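Local coordinates for protein branched-chain-amino-acid aminotransferase (Pseudomonas sp. UW4, PDB 6JIF) that probably transfers the amino group between branched-chain amino acids and 2-oxo acids, using bound pyridoxal-5'-phosphate as cofactor, at residues 93-98 with 272-277; 151-156 with 162-167; 175-180 with 304-309; 191-196 with 233-238. All blocks are in the same frame, centred on the assembly; numbering follows the deposited sequence.

Contact 1. Residues 93-98 with 272-277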
loop_
_atom_site.group_PDB
_atom_site.type_symbol
_atom_site.label_atom_id
_atom_site.label_comp_id
_atom_site.label_asym_id
_atom_site.label_seq_id
_atom_site.Cartn_x
_atom_site.Cartn_y
_atom_site.Cartn_z
ATOM N N LEU B 93 -24.677 14.937 -9.814
ATOM C CA LEU B 93 -23.630 14.074 -9.285
ATOM C C LEU B 93 -23.265 13.069 -10.380
ATOM O O LEU B 93 -24.120 12.298 -10.809
ATOM C CB LEU B 93 -24.173 13.384 -8.031
ATOM C CG LEU B 93 -23.326 12.400 -7.270
ATOM C CD1 LEU B 93 -22.136 13.181 -6.754
ATOM C CD2 LEU B 93 -24.146 11.846 -6.113
ATOM N N PHE B 94 -21.990 13.013 -10.786
ATOM C CA PHE B 94 -21.598 12.305 -12.017
ATOM C C PHE B 94 -21.226 10.837 -11.749
ATOM O O PHE B 94 -20.192 10.562 -11.142
ATOM C CB PHE B 94 -20.428 13.048 -12.689
ATOM C CG PHE B 94 -20.018 12.461 -14.022
ATOM C CD1 PHE B 94 -20.790 12.665 -15.168
ATOM C CD2 PHE B 94 -18.860 11.682 -14.119
ATOM C CE1 PHE B 94 -20.422 12.142 -16.402
ATOM C CE2 PHE B 94 -18.485 11.125 -15.364
ATOM C CZ PHE B 94 -19.241 11.365 -16.494
ATOM N N ARG B 95 -22.055 9.886 -12.289
ATOM C CA ARG B 95 -21.789 8.438 -12.335
ATOM C C ARG B 95 -21.389 7.834 -10.987
ATOM O O ARG B 95 -20.469 7.006 -10.930
ATOM C CB ARG B 95 -20.721 8.145 -13.393
ATOM C CG ARG B 95 -21.184 8.652 -14.787
ATOM C CD ARG B 95 -20.464 7.920 -15.876
ATOM N NE ARG B 95 -21.016 6.602 -16.159
ATOM C CZ ARG B 95 -20.508 5.764 -17.063
ATOM N NH1 ARG B 95 -19.436 6.109 -17.809
ATOM N NH2 ARG B 95 -21.128 4.617 -17.298
ATOM N N PRO B 96 -22.060 8.183 -9.891
ATOM C CA PRO B 96 -21.653 7.614 -8.606
ATOM C C PRO B 96 -21.845 6.099 -8.515
ATOM O O PRO B 96 -21.152 5.443 -7.727
ATOM C CB PRO B 96 -22.555 8.337 -7.606
ATOM C CG PRO B 96 -23.735 8.698 -8.364
ATOM C CD PRO B 96 -23.242 9.070 -9.752
ATOM N N ASP B 97 -22.773 5.544 -9.293
ATOM C CA ASP B 97 -22.915 4.099 -9.364
ATOM C C ASP B 97 -21.613 3.440 -9.802
ATOM O O ASP B 97 -21.269 2.357 -9.330
ATOM C CB ASP B 97 -24.066 3.743 -10.297
ATOM C CG ASP B 97 -23.797 4.099 -11.768
ATOM O OD1 ASP B 97 -23.444 5.292 -12.031
ATOM O OD2 ASP B 97 -24.051 3.220 -12.653
ATOM N N GLN B 98 -20.867 4.070 -10.730
ATOM C CA GLN B 98 -19.592 3.460 -11.168
ATOM C C GLN B 98 -18.555 3.471 -10.055
ATOM O O GLN B 98 -17.750 2.519 -9.934
ATOM C CB GLN B 98 -19.040 4.179 -12.416
ATOM C CG GLN B 98 -19.871 3.900 -13.670
ATOM C CD GLN B 98 -19.854 2.456 -14.034
ATOM O OE1 GLN B 98 -18.796 1.784 -14.014
ATOM N NE2 GLN B 98 -21.029 1.931 -14.318
ATOM N N LEU B 272 -15.241 8.563 -21.493
ATOM C CA LEU B 272 -14.725 8.988 -22.797
ATOM C C LEU B 272 -14.909 7.890 -23.839
ATOM O O LEU B 272 -15.232 8.175 -24.995
ATOM C CB LEU B 272 -13.238 9.376 -22.662
ATOM C CG LEU B 272 -12.969 10.636 -21.827
ATOM C CD1 LEU B 272 -11.483 10.919 -21.650
ATOM C CD2 LEU B 272 -13.645 11.843 -22.537
ATOM N N ILE B 273 -14.702 6.621 -23.464
ATOM C CA ILE B 273 -14.918 5.530 -24.422
ATOM C C ILE B 273 -16.361 5.530 -24.893
ATOM O O ILE B 273 -16.640 5.420 -26.095
ATOM C CB ILE B 273 -14.492 4.172 -23.825
ATOM C CG1 ILE B 273 -12.959 4.093 -23.753
ATOM C CG2 ILE B 273 -15.050 2.986 -24.645
ATOM C CD1 ILE B 273 -12.408 2.950 -22.904
ATOM N N GLU B 274 -17.303 5.670 -23.946
ATOM C CA GLU B 274 -18.723 5.639 -24.297
ATOM C C GLU B 274 -19.120 6.867 -25.112
ATOM O O GLU B 274 -19.886 6.756 -26.073
ATOM C CB GLU B 274 -19.563 5.489 -23.020
ATOM C CG GLU B 274 -19.449 3.994 -22.544
ATOM C CD GLU B 274 -19.924 3.601 -21.124
ATOM O OE1 GLU B 274 -19.894 4.398 -20.168
ATOM O OE2 GLU B 274 -20.258 2.390 -20.969
ATOM N N LEU B 275 -18.592 8.052 -24.774
ATOM C CA LEU B 275 -18.963 9.234 -25.550
ATOM C C LEU B 275 -18.337 9.177 -26.932
ATOM O O LEU B 275 -18.969 9.545 -27.911
ATOM C CB LEU B 275 -18.555 10.524 -24.839
ATOM C CG LEU B 275 -19.354 10.813 -23.564
ATOM C CD1 LEU B 275 -18.626 11.923 -22.802
ATOM C CD2 LEU B 275 -20.821 11.200 -23.869
ATOM N N ALA B 276 -17.088 8.703 -27.019
ATOM C CA ALA B 276 -16.439 8.535 -28.307
ATOM C C ALA B 276 -17.266 7.630 -29.202
ATOM O O ALA B 276 -17.491 7.942 -30.369
ATOM C CB ALA B 276 -15.020 7.929 -28.102
ATOM N N LYS B 277 -17.725 6.486 -28.665
ATOM C CA LYS B 277 -18.446 5.519 -29.488
ATOM C C LYS B 277 -19.853 5.976 -29.817
ATOM O O LYS B 277 -20.321 5.782 -30.945
ATOM C CB LYS B 277 -18.517 4.171 -28.791
ATOM C CG LYS B 277 -17.239 3.379 -28.837
ATOM C CD LYS B 277 -17.565 1.950 -28.247
ATOM C CE LYS B 277 -16.338 1.249 -27.632
ATOM N NZ LYS B 277 -16.758 0.084 -26.774
#
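R95 and E274 meet in a salt bridge that probably spans the two domains of the class IV aminotransferase fold, joining the start of helix 96-109, on the antiparallel sheet, to helix 267-278 on the mixed-sheet side. One carboxylate oxygen takes both terminal nitrogens of the guanidinium: R95 NH1 lies 2.9 Å from E274 OE1, nearly along the C-O direction of that oxygen, while R95 NH2 adds a weak bond to the same atom. The NH1 bond is bent, 134° at the hydrogen, and the two charged planes stand 36° apart.

The arginine side is the close-packed one. Its CG sits over the centre of the F94 ring, 3.6 Å above the plane, and a bend at chi3 (80°) lays one face of the guanidinium against Q98 CG, offset toward its rim; W355 adds a cation-pi contact and S271 OG a second partner for NH1. E274, by contrast, is partly exposed, and its extended chain reaches out from helix 267-278. Cutting R95 back to alanine would probably leave the E274 carboxylate without its cationic mate and uncover the face of the F94 ring. The weak second bond runs from R95 NH2 to E274 OE1 at 3.1 Å.

Contact 2. Residues 151-156 with 162-167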
loop_
_atom_site.group_PDB
_atom_site.type_symbol
_atom_site.label_atom_id
_atom_site.label_comp_id
_atom_site.label_asym_id
_atom_site.label_seq_id
_atom_site.Cartn_x
_atom_site.Cartn_y
_atom_site.Cartn_z
ATOM N N ILE B 151 -11.695 1.886 5.452
ATOM C CA ILE B 151 -10.415 1.616 6.104
ATOM C C ILE B 151 -10.604 0.584 7.230
ATOM O O ILE B 151 -11.607 0.629 7.943
ATOM C CB ILE B 151 -9.787 2.910 6.661
ATOM C CG1 ILE B 151 -10.716 3.638 7.611
ATOM C CG2 ILE B 151 -9.218 3.797 5.550
ATOM C CD1 ILE B 151 -9.918 4.610 8.473
ATOM N N GLY B 152 -9.604 -0.289 7.421
ATOM C CA GLY B 152 -9.617 -1.274 8.517
ATOM C C GLY B 152 -9.168 -0.635 9.817
ATOM O O GLY B 152 -8.121 0.013 9.876
ATOM N N VAL B 153 -9.963 -0.813 10.865
ATOM C CA VAL B 153 -9.725 -0.185 12.160
ATOM C C VAL B 153 -10.001 -1.196 13.272
ATOM O O VAL B 153 -10.376 -2.356 13.034
ATOM C CB VAL B 153 -10.588 1.086 12.357
ATOM C CG1 VAL B 153 -10.358 2.131 11.164
ATOM C CG2 VAL B 153 -12.039 0.736 12.484
ATOM N N GLY B 154 -9.822 -0.731 14.502
ATOM C CA GLY B 154 -9.913 -1.572 15.680
ATOM C C GLY B 154 -8.545 -2.132 16.055
ATOM O O GLY B 154 -7.617 -2.165 15.250
ATOM N N ASP B 155 -8.434 -2.578 17.307
ATOM C CA ASP B 155 -7.197 -3.176 17.810
ATOM C C ASP B 155 -6.830 -4.445 17.054
ATOM O O ASP B 155 -7.616 -5.402 17.012
ATOM C CB ASP B 155 -7.332 -3.541 19.270
ATOM C CG ASP B 155 -7.534 -2.357 20.187
ATOM O OD1 ASP B 155 -7.408 -1.188 19.765
ATOM O OD2 ASP B 155 -7.776 -2.643 21.389
ATOM N N ASN B 156 -5.585 -4.504 16.580
ATOM C CA ASN B 156 -5.081 -5.680 15.886
ATOM C C ASN B 156 -3.560 -5.696 15.865
ATOM O O ASN B 156 -2.910 -4.649 15.876
ATOM C CB ASN B 156 -5.592 -5.733 14.436
ATOM C CG ASN B 156 -5.068 -6.940 13.710
ATOM O OD1 ASN B 156 -5.479 -8.050 14.014
ATOM N ND2 ASN B 156 -4.117 -6.743 12.778
ATOM N N ALA B 162 -9.211 -6.652 9.148
ATOM C CA ALA B 162 -9.448 -5.995 10.427
ATOM C C ALA B 162 -10.722 -6.504 11.100
ATOM O O ALA B 162 -11.607 -7.030 10.428
ATOM C CB ALA B 162 -9.506 -4.488 10.236
ATOM N N PRO B 163 -10.850 -6.344 12.433
ATOM C CA PRO B 163 -12.124 -6.680 13.084
ATOM C C PRO B 163 -13.218 -5.638 12.898
ATOM O O PRO B 163 -14.388 -5.988 13.131
ATOM C CB PRO B 163 -11.745 -6.768 14.573
ATOM C CG PRO B 163 -10.696 -5.667 14.703
ATOM C CD PRO B 163 -9.878 -5.862 13.424
ATOM N N GLU B 164 -12.884 -4.373 12.591
ATOM C CA GLU B 164 -13.888 -3.328 12.378
ATOM C C GLU B 164 -13.471 -2.508 11.167
ATOM O O GLU B 164 -12.296 -2.508 10.772
ATOM C CB GLU B 164 -14.030 -2.347 13.571
ATOM C CG GLU B 164 -14.407 -2.934 14.890
ATOM C CD GLU B 164 -14.132 -1.964 16.044
ATOM O OE1 GLU B 164 -14.110 -0.732 15.825
ATOM O OE2 GLU B 164 -13.923 -2.444 17.179
ATOM N N PHE B 165 -14.425 -1.791 10.569
ATOM C CA PHE B 165 -14.089 -0.940 9.433
ATOM C C PHE B 165 -14.852 0.390 9.524
ATOM O O PHE B 165 -15.888 0.481 10.152
ATOM C CB PHE B 165 -14.366 -1.634 8.064
ATOM C CG PHE B 165 -13.671 -2.951 7.889
ATOM C CD1 PHE B 165 -14.236 -4.097 8.405
ATOM C CD2 PHE B 165 -12.477 -3.018 7.182
ATOM C CE1 PHE B 165 -13.580 -5.322 8.283
ATOM C CE2 PHE B 165 -11.814 -4.236 7.049
ATOM C CZ PHE B 165 -12.383 -5.374 7.578
ATOM N N ILE B 166 -14.312 1.421 8.884
ATOM C CA ILE B 166 -14.967 2.716 8.747
ATOM C C ILE B 166 -15.198 2.982 7.264
ATOM O O ILE B 166 -14.289 2.821 6.444
ATOM C CB ILE B 166 -14.138 3.849 9.389
ATOM C CG1 ILE B 166 -14.327 3.805 10.898
ATOM C CG2 ILE B 166 -14.532 5.242 8.815
ATOM C CD1 ILE B 166 -13.388 4.728 11.651
ATOM N N PHE B 167 -16.421 3.411 6.917
ATOM C CA PHE B 167 -16.748 3.943 5.590
ATOM C C PHE B 167 -17.067 5.424 5.798
ATOM O O PHE B 167 -17.890 5.765 6.634
ATOM C CB PHE B 167 -17.940 3.187 4.984
ATOM C CG PHE B 167 -18.478 3.836 3.749
ATOM C CD1 PHE B 167 -17.603 4.275 2.761
ATOM C CD2 PHE B 167 -19.840 4.036 3.596
ATOM C CE1 PHE B 167 -18.090 4.913 1.604
ATOM C CE2 PHE B 167 -20.355 4.663 2.444
ATOM C CZ PHE B 167 -19.509 5.084 1.451
HETATM O O HOH W 1 -11.088 -4.212 18.082
#
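The chi1 of 56° at I151 puts CG1 between the backbone N and the carbonyl carbon, where it touches I166 CB at 3.9 Å, the two isoleucines lying side by side on one face of a beta hairpin, strands 143-153 and 164-174 of the antiparallel sheet. At I166 a chi1 of -78° sets CG1 anti to the carbonyl carbon and lets CD1 reach V153. The V153 side chain crosses that of I166 at about a right angle, with V153 CG1 4.0 Å from I166 CD1, and I64 covers both.

Two hydrogen-bonded pairs, I151 with I166 and V153 with E164, flank the non-hydrogen-bonded pair G152-F165. The first is regular. Toward the turn the geometry loosens: V153 N still points straight at E164 O (2.9 Å, 174°), whereas E164 N reaches V153 O at 3.2 Å in a more bent bond.

On the other face G152 lets the strands close up. A side chain there would run into A162 CB and crowd the F165 ring, which lies obliquely beside the glycine. The loop end is more open, with P163 and D155 exposed, and D155 OD1 is held by S65. I151 also packs on L71 of the second subunit. Across the non-hydrogen-bonded pair, G152 CA lies 3.6 Å from F165 CD2.

Contact 3. Residues 175-180 with 304-309. With PLP (pyridoxal-5'-phosphate), chain D.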
loop_
_atom_site.group_PDB
_atom_site.type_symbol
_atom_site.label_atom_id
_atom_site.label_comp_id
_atom_site.label_asym_id
_atom_site.label_seq_id
_atom_site.Cartn_x
_atom_site.Cartn_y
_atom_site.Cartn_z
ATOM N N GLY B 175 -11.480 23.514 -8.080
ATOM C CA GLY B 175 -11.556 24.238 -9.327
ATOM C C GLY B 175 -10.849 23.457 -10.396
ATOM O O GLY B 175 -10.849 22.226 -10.389
ATOM N N ALA B 176 -10.240 24.173 -11.333
ATOM C CA ALA B 176 -9.439 23.536 -12.363
ATOM C C ALA B 176 -8.219 22.926 -11.699
ATOM O O ALA B 176 -7.594 23.553 -10.839
ATOM C CB ALA B 176 -9.005 24.567 -13.410
ATOM N N TYR B 177 -7.851 21.721 -12.117
ATOM C CA TYR B 177 -6.683 21.089 -11.516
ATOM C C TYR B 177 -5.414 21.847 -11.911
ATOM O O TYR B 177 -4.562 22.127 -11.063
ATOM C CB TYR B 177 -6.619 19.615 -11.932
ATOM C CG TYR B 177 -5.514 18.822 -11.256
ATOM C CD1 TYR B 177 -4.200 18.859 -11.729
ATOM C CD2 TYR B 177 -5.788 18.030 -10.143
ATOM C CE1 TYR B 177 -3.188 18.137 -11.098
ATOM C CE2 TYR B 177 -4.798 17.300 -9.510
ATOM C CZ TYR B 177 -3.496 17.357 -9.984
ATOM O OH TYR B 177 -2.506 16.639 -9.342
ATOM N N PHE B 178 -5.246 22.147 -13.199
ATOM C CA PHE B 178 -4.249 23.104 -13.672
ATOM C C PHE B 178 -4.938 24.437 -13.931
ATOM O O PHE B 178 -6.006 24.476 -14.554
ATOM C CB PHE B 178 -3.561 22.622 -14.945
ATOM C CG PHE B 178 -2.913 21.291 -14.789
ATOM C CD1 PHE B 178 -3.559 20.118 -15.222
ATOM C CD2 PHE B 178 -1.669 21.181 -14.179
ATOM C CE1 PHE B 178 -2.958 18.868 -15.046
ATOM C CE2 PHE B 178 -1.078 19.939 -14.012
ATOM C CZ PHE B 178 -1.724 18.789 -14.450
ATOM N N LYS B 179 -4.310 25.536 -13.517
ATOM C CA LYS B 179 -4.902 26.813 -13.876
ATOM C C LYS B 179 -4.398 27.256 -15.252
ATOM O O LYS B 179 -3.333 26.832 -15.712
ATOM C CB LYS B 179 -4.673 27.899 -12.816
ATOM C CG LYS B 179 -5.166 27.506 -11.391
ATOM C CD LYS B 179 -5.802 28.806 -10.810
ATOM C CE LYS B 179 -6.225 29.002 -9.311
ATOM N NZ LYS B 179 -5.282 28.943 -8.144
ATOM N N GLY B 180 -5.231 28.044 -15.947
ATOM C CA GLY B 180 -4.961 28.454 -17.314
ATOM C C GLY B 180 -5.782 27.726 -18.364
ATOM O O GLY B 180 -5.758 28.118 -19.544
ATOM N N GLY B 304 -8.806 11.499 -15.879
ATOM C CA GLY B 304 -9.160 11.043 -14.520
ATOM C C GLY B 304 -10.106 12.073 -13.945
ATOM O O GLY B 304 -10.344 13.119 -14.542
ATOM N N THR B 305 -10.658 11.768 -12.771
ATOM C CA THR B 305 -11.712 12.614 -12.213
ATOM C C THR B 305 -11.182 14.014 -11.881
ATOM O O THR B 305 -11.846 15.014 -12.156
ATOM C CB THR B 305 -12.325 11.936 -10.976
ATOM O OG1 THR B 305 -13.056 10.757 -11.397
ATOM C CG2 THR B 305 -13.237 12.910 -10.268
ATOM N N ALA B 306 -10.011 14.099 -11.240
ATOM C CA ALA B 306 -9.527 15.401 -10.776
ATOM C C ALA B 306 -9.134 16.302 -11.943
ATOM O O ALA B 306 -9.493 17.488 -11.977
ATOM C CB ALA B 306 -8.364 15.224 -9.794
ATOM N N ALA B 307 -8.419 15.767 -12.917
ATOM C CA ALA B 307 -7.922 16.596 -14.005
ATOM C C ALA B 307 -8.873 16.671 -15.186
ATOM O O ALA B 307 -8.815 17.636 -15.950
ATOM C CB ALA B 307 -6.592 16.030 -14.477
ATOM N N VAL B 308 -9.840 15.764 -15.266
ATOM C CA VAL B 308 -10.732 15.551 -16.411
ATOM C C VAL B 308 -9.876 15.050 -17.579
ATOM O O VAL B 308 -9.750 13.821 -17.779
ATOM C CB VAL B 308 -11.614 16.776 -16.775
ATOM C CG1 VAL B 308 -12.637 16.361 -17.831
ATOM C CG2 VAL B 308 -12.343 17.295 -15.528
ATOM N N ILE B 309 -9.216 15.962 -18.305
ATOM C CA ILE B 309 -8.253 15.561 -19.322
ATOM C C ILE B 309 -7.020 16.424 -19.135
ATOM O O ILE B 309 -7.138 17.643 -19.033
ATOM C CB ILE B 309 -8.804 15.719 -20.749
ATOM C CG1 ILE B 309 -9.885 14.677 -20.989
ATOM C CG2 ILE B 309 -7.670 15.532 -21.804
ATOM C CD1 ILE B 309 -10.390 14.674 -22.398
HETATM N N1 PLP D . -5.262 5.761 -13.074
HETATM C C2 PLP D . -4.928 5.555 -11.769
HETATM C C2A PLP D . -3.638 4.845 -11.506
HETATM C C3 PLP D . -5.792 5.942 -10.743
HETATM O O3 PLP D . -5.460 5.674 -9.441
HETATM C C4 PLP D . -7.008 6.601 -11.061
HETATM C C4A PLP D . -8.065 6.859 -10.004
HETATM C C5 PLP D . -7.288 6.807 -12.426
HETATM C C6 PLP D . -6.424 6.370 -13.385
HETATM C C5A PLP D . -8.482 7.548 -12.942
HETATM O O4P PLP D . -9.653 7.008 -12.458
HETATM P P PLP D . -10.980 7.892 -12.521
HETATM O O1P PLP D . -11.216 8.355 -13.939
HETATM O O2P PLP D . -12.050 6.876 -12.094
HETATM O O3P PLP D . -10.887 9.109 -11.607
HETATM O O HOH W 2 -9.799 20.312 -13.646
#
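Y177 meets A306 and A307 in a small apolar surface contact, where the loop between strands 164-174 and 185-189 leans against the turn joining strands 297-304 and 308-317. CG of Y177 lies opposite the backbone N (chi1 -174°), which carries the ring obliquely beside the two alanines. Y177 CD2 rests 3.8 Å from A306 CB, while the tyrosine CB approaches A306 O at 3.6 Å. No direct hydrogen bond spans the gap; instead a water accepts from Y177 N at 2.8 Å and donates to A306 O at 3.3 Å.

The same turn serves the cofactor. The phosphate oxygen O3P of PLP is gripped twice by T305, through its N at 2.9 Å and its OG1 at 2.7 Å, and G304 CA stands close to O1P, where a CB on it would be crowded by C5A of the cofactor. Beyond the turn along the chain, V308 packs on helix 332-346 and I309 on both that helix and helix 267-278, while F178 meets the ring of H185 at the start of strand 185-189.

Contact 4. Residues 191-196 with 233-238. With PLP (pyridoxal-5'-phosphate), chain D.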
loop_
_atom_site.group_PDB
_atom_site.type_symbol
_atom_site.label_atom_id
_atom_site.label_comp_id
_atom_site.label_asym_id
_atom_site.label_seq_id
_atom_site.Cartn_x
_atom_site.Cartn_y
_atom_site.Cartn_z
ATOM N N SER B 191 11.325 4.313 -14.494
ATOM C CA SER B 191 11.840 2.948 -14.376
ATOM C C SER B 191 11.195 2.194 -13.234
ATOM O O SER B 191 11.394 0.964 -13.114
ATOM C CB SER B 191 13.330 2.982 -14.171
ATOM O OG SER B 191 13.608 3.531 -12.905
ATOM N N TYR B 192 10.395 2.881 -12.432
ATOM C CA TYR B 192 9.788 2.232 -11.275
ATOM C C TYR B 192 8.397 1.722 -11.596
ATOM O O TYR B 192 7.840 2.022 -12.638
ATOM C CB TYR B 192 9.749 3.213 -10.099
ATOM C CG TYR B 192 11.160 3.537 -9.599
ATOM C CD1 TYR B 192 11.832 2.675 -8.768
ATOM C CD2 TYR B 192 11.793 4.708 -9.983
ATOM C CE1 TYR B 192 13.139 2.948 -8.341
ATOM C CE2 TYR B 192 13.059 5.014 -9.534
ATOM C CZ TYR B 192 13.728 4.147 -8.723
ATOM O OH TYR B 192 14.999 4.489 -8.306
ATOM N N ASP B 193 7.817 0.912 -10.679
ATOM C CA ASP B 193 6.476 0.361 -10.898
ATOM C C ASP B 193 5.456 0.856 -9.869
ATOM O O ASP B 193 5.711 0.785 -8.669
ATOM C CB ASP B 193 6.493 -1.186 -10.810
ATOM C CG ASP B 193 7.434 -1.855 -11.821
ATOM O OD1 ASP B 193 7.363 -1.504 -13.023
ATOM O OD2 ASP B 193 8.222 -2.752 -11.412
ATOM N N ARG B 194 4.274 1.274 -10.312
ATOM C CA ARG B 194 3.200 1.538 -9.346
ATOM C C ARG B 194 2.538 0.245 -8.889
ATOM O O ARG B 194 1.925 0.215 -7.806
ATOM C CB ARG B 194 2.104 2.477 -9.899
ATOM C CG ARG B 194 1.515 2.036 -11.248
ATOM C CD ARG B 194 0.257 2.852 -11.646
ATOM N NE ARG B 194 -0.911 2.530 -10.808
ATOM C CZ ARG B 194 -1.763 1.513 -11.038
ATOM N NH1 ARG B 194 -1.630 0.715 -12.102
ATOM N NH2 ARG B 194 -2.812 1.343 -10.222
ATOM N N ALA B 195 2.606 -0.806 -9.699
ATOM C CA ALA B 195 1.878 -2.017 -9.322
ATOM C C ALA B 195 2.560 -3.215 -9.949
ATOM O O ALA B 195 3.245 -3.103 -10.965
ATOM C CB ALA B 195 0.402 -1.979 -9.766
ATOM N N ALA B 196 2.317 -4.387 -9.352
ATOM C CA ALA B 196 2.890 -5.648 -9.842
ATOM C C ALA B 196 2.045 -6.196 -10.992
ATOM O O ALA B 196 0.882 -5.767 -11.193
ATOM C CB ALA B 196 2.901 -6.647 -8.697
ATOM N N MET B 233 5.909 -6.161 -16.105
ATOM C CA MET B 233 6.660 -7.367 -16.493
ATOM C C MET B 233 7.766 -7.050 -17.496
ATOM O O MET B 233 8.856 -7.624 -17.425
ATOM C CB MET B 233 5.701 -8.399 -17.064
ATOM C CG MET B 233 6.369 -9.762 -17.240
ATOM S SD MET B 233 5.231 -11.124 -17.324
ATOM C CE MET B 233 4.893 -11.447 -15.560
ATOM N N THR B 234 7.509 -6.137 -18.461
ATOM C CA THR B 234 8.459 -5.933 -19.567
ATOM C C THR B 234 8.882 -4.501 -19.801
ATOM O O THR B 234 9.857 -4.286 -20.543
ATOM C CB THR B 234 7.909 -6.486 -20.910
ATOM O OG1 THR B 234 6.813 -5.701 -21.373
ATOM C CG2 THR B 234 7.419 -7.919 -20.748
ATOM N N HIS B 235 8.158 -3.518 -19.277
ATOM C CA HIS B 235 8.457 -2.114 -19.532
ATOM C C HIS B 235 8.554 -1.874 -21.029
ATOM O O HIS B 235 9.392 -1.107 -21.526
ATOM C CB HIS B 235 9.708 -1.656 -18.804
ATOM C CG HIS B 235 9.438 -1.380 -17.364
ATOM N ND1 HIS B 235 9.636 -0.149 -16.788
ATOM C CD2 HIS B 235 8.966 -2.182 -16.379
ATOM C CE1 HIS B 235 9.264 -0.188 -15.515
ATOM N NE2 HIS B 235 8.884 -1.415 -15.234
ATOM N N THR B 236 7.581 -2.429 -21.740
ATOM C CA THR B 236 7.443 -2.109 -23.158
ATOM C C THR B 236 6.144 -1.405 -23.524
ATOM O O THR B 236 6.025 -0.945 -24.667
ATOM C CB THR B 236 7.581 -3.381 -24.013
ATOM O OG1 THR B 236 6.566 -4.332 -23.673
ATOM C CG2 THR B 236 8.982 -3.955 -23.837
ATOM N N LYS B 237 5.181 -1.315 -22.606
ATOM C CA LYS B 237 3.832 -0.829 -22.919
ATOM C C LYS B 237 3.381 0.196 -21.887
ATOM O O LYS B 237 3.600 0.011 -20.695
ATOM C CB LYS B 237 2.833 -2.032 -22.951
ATOM C CG LYS B 237 3.040 -2.972 -24.117
ATOM C CD LYS B 237 2.310 -4.337 -23.918
ATOM C CE LYS B 237 2.919 -5.120 -22.780
ATOM N NZ LYS B 237 2.542 -6.600 -22.766
ATOM N N ILE B 238 2.749 1.286 -22.334
ATOM C CA ILE B 238 2.233 2.285 -21.393
ATOM C C ILE B 238 1.065 1.725 -20.603
ATOM O O ILE B 238 0.164 1.091 -21.160
ATOM C CB ILE B 238 1.785 3.535 -22.166
ATOM C CG1 ILE B 238 3.015 4.172 -22.807
ATOM C CG2 ILE B 238 1.052 4.559 -21.246
ATOM C CD1 ILE B 238 2.695 5.341 -23.745
HETATM N N1 PLP D . -5.262 5.761 -13.074
HETATM C C2 PLP D . -4.928 5.555 -11.769
HETATM C C2A PLP D . -3.638 4.845 -11.506
HETATM C C3 PLP D . -5.792 5.942 -10.743
HETATM O O3 PLP D . -5.460 5.674 -9.441
HETATM C C4 PLP D . -7.008 6.601 -11.061
HETATM C C4A PLP D . -8.065 6.859 -10.004
HETATM C C5 PLP D . -7.288 6.807 -12.426
HETATM C C6 PLP D . -6.424 6.370 -13.385
HETATM C C5A PLP D . -8.482 7.548 -12.942
HETATM O O4P PLP D . -9.653 7.008 -12.458
HETATM P P PLP D . -10.980 7.892 -12.521
HETATM O O1P PLP D . -11.216 8.355 -13.939
HETATM O O2P PLP D . -12.050 6.876 -12.094
HETATM O O3P PLP D . -10.887 9.109 -11.607
#
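H235 approaches D193 with the edge of its imidazole, in a His-carboxylate hydrogen bond linking two loops of the class IV aminotransferase fold, one after strand 185-189 and the other after strand 227-230. The ring and carboxylate planes are 59° apart. H235 NE2 donates to D193 OD1 at 2.7 Å, meeting the oxygen on its syn side, a little out of the carboxylate plane; the bond is bent to 144° at the hydrogen. With CG of H235 anti to the carbonyl carbon (chi1 -79°), the ring reaches across to the other loop, and its CE1 also comes within 3.4 Å of S191 O. The H235 side chain packs on L230 of strand 227-230.

The other carboxylate oxygen, D193 OD2, accepts from the backbone N of Q198 of the second subunit, so this aspartate ties the histidine loop to the dimer interface. R194 turns away from this pair, into the cofactor pocket, where one guanidinium face lies against the C2A methyl of PLP, with R194 NE 3.6 Å from that carbon. S262 O and G201 O hold NH1 and NH2 of this arginine.

A leucine in place of H235 would probably leave D193 OD1 without its donor, the carboxylate then held from the second subunit through OD2. The buried carboxylate, accepting at both oxygens, is likely to remain ionised and to favour a protonated imidazole.

How the contacts relate
Contact 2 is the most buried of the four and relies on backbone pairing and apolar side chains within the antiparallel sheet, to which contact 1 also belongs through strand 91-94. Contacts 1 and 4 are partly buried and depend on a single carboxylate each, one facing arginine, the other histidine. Contact 3, at the surface, has van der Waals touches and a bridging water instead. Contacts 1 and 3 adjoin, L272 CD1 lying 4.0 Å from I309 CD1. Contacts 3 and 4, with centres about 25 Å apart, reach PLP at its phosphate and its ring methyl respectively, whereas contacts 2 and 4 share the second subunit as neighbour.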